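Local coordinates for transcriptional regulator PA3341 (Pseudomonas aeruginosa, PDB 2FBH), which probably binds DNA as a dimeric transcription factor of the MarR family, and carries bound zinc ions in this crystal, at residues I112-S115 and V116-D119. Numbering follows the deposited sequence. Where two conformers were deposited one is given.
Sequences IAAS and VRND. With SO4 (sulfate ion), chain E.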
# COMPACT_ATOMS: atom_id res chain seq x y z
N ILE A 112 -15.81 6.50 -11.11
CA ILE A 112 -14.38 6.53 -11.57
C ILE A 112 -13.63 5.28 -11.08
O ILE A 112 -12.87 4.69 -11.84
CB ILE A 112 -13.70 7.86 -11.08
CG1 ILE A 112 -14.34 9.04 -11.82
CG2 ILE A 112 -12.21 7.81 -11.28
CD1 ILE A 112 -13.97 10.46 -11.21
N ALA A 113 -13.92 4.82 -9.86
CA ALA A 113 -13.30 3.60 -9.33
C ALA A 113 -13.74 2.35 -10.20
O ALA A 113 -12.89 1.50 -10.51
CB ALA A 113 -13.68 3.37 -7.90
N ALA A 114 -15.01 2.31 -10.62
CA ALA A 114 -15.46 1.28 -11.57
C ALA A 114 -14.72 1.35 -12.89
O ALA A 114 -14.35 0.30 -13.44
CB ALA A 114 -16.90 1.38 -11.76
N SER A 115 -14.46 2.55 -13.39
CA SER A 115 -13.70 2.69 -14.63
C SER A 115 -12.27 2.10 -14.48
O SER A 115 -11.76 1.37 -15.34
CB SER A 115 -13.64 4.15 -15.05
OG SER A 115 -13.19 4.18 -16.37
N VAL A 116 -11.59 2.44 -13.40
CA VAL A 116 -10.21 1.94 -13.20
C VAL A 116 -10.29 0.40 -13.12
O VAL A 116 -9.46 -0.29 -13.69
CB VAL A 116 -9.60 2.54 -11.93
CG1 VAL A 116 -8.23 1.90 -11.67
CG2 VAL A 116 -9.42 4.13 -12.14
N ARG A 117 -11.28 -0.12 -12.39
CA ARG A 117 -11.42 -1.62 -12.20
C ARG A 117 -11.64 -2.27 -13.54
O ARG A 117 -10.89 -3.20 -13.90
CB ARG A 117 -12.59 -1.89 -11.20
CG ARG A 117 -12.68 -3.35 -10.78
CD ARG A 117 -13.94 -3.60 -9.88
NE ARG A 117 -14.14 -2.50 -9.01
CZ ARG A 117 -15.13 -1.61 -8.98
NH1 ARG A 117 -16.22 -1.62 -9.73
NH2 ARG A 117 -15.02 -0.67 -8.11
N ASN A 118 -12.56 -1.73 -14.33
CA ASN A 118 -12.74 -2.22 -15.73
C ASN A 118 -11.42 -2.23 -16.51
O ASN A 118 -11.05 -3.22 -17.20
CB ASN A 118 -13.71 -1.27 -16.42
CG ASN A 118 -14.12 -1.76 -17.74
OD1 ASN A 118 -14.88 -2.74 -17.81
ND2 ASN A 118 -13.63 -1.11 -18.81
N ASP A 119 -10.70 -1.12 -16.50
CA ASP A 119 -9.54 -1.05 -17.32
C ASP A 119 -8.38 -1.95 -16.82
O ASP A 119 -7.67 -2.57 -17.62
CB ASP A 119 -9.02 0.40 -17.33
CG ASP A 119 -9.95 1.36 -18.06
OD1 ASP A 119 -10.94 0.88 -18.71
OD2 ASP A 119 -9.74 2.60 -17.93
S SO4 E . -11.72 -1.16 -6.10
O1 SO4 E . -11.91 -2.38 -6.82
O2 SO4 E . -10.38 -0.58 -6.27
O3 SO4 E . -11.85 -1.53 -4.71
O4 SO4 E . -12.78 -0.18 -6.53
O HOH W 1 -13.32 2.29 -18.50
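R117 folds back along its own helix over A113 and A114, its NH1 lying 3.7 Å from A114 CB. The chain leaves with CG anti to the backbone N (chi1 -171°) and bends at chi3 (-39°), which brings one guanidinium face above A113 O and A114 CA. The edge bearing NE and NH2 then meets a sulfate, probably from the crystallisation liquor, in a two-pronged grip: NE to O1 at 3.1 Å, nearly straight at 173°, and NH2 to O4 at 2.8 Å. R23, R48, and G12 and T13 of the second subunit also bond this sulfate, and the shared anion probably makes the approach of R48 to R117 favourable. Elsewhere on the same turns, in one of two S115 conformers, a water can join S115 OG to D119 OD1, to which N118 ND2 adds a weak bond. D119 OD2 forms salt bridges to R29 and to R146 of the second subunit. Backbone bonds R117 N to A113 O (3.0 Å) and D119 N to S115 O (2.9 Å) set these residues. Y10 of the second subunit packs on R117, at an interface built from terminal helices as in other MarR dimers. Here the C-terminal end of helix 102-120 lies against helix 11-29 through V116 on W22 and R29, with I112 packing on zinc-binding H32.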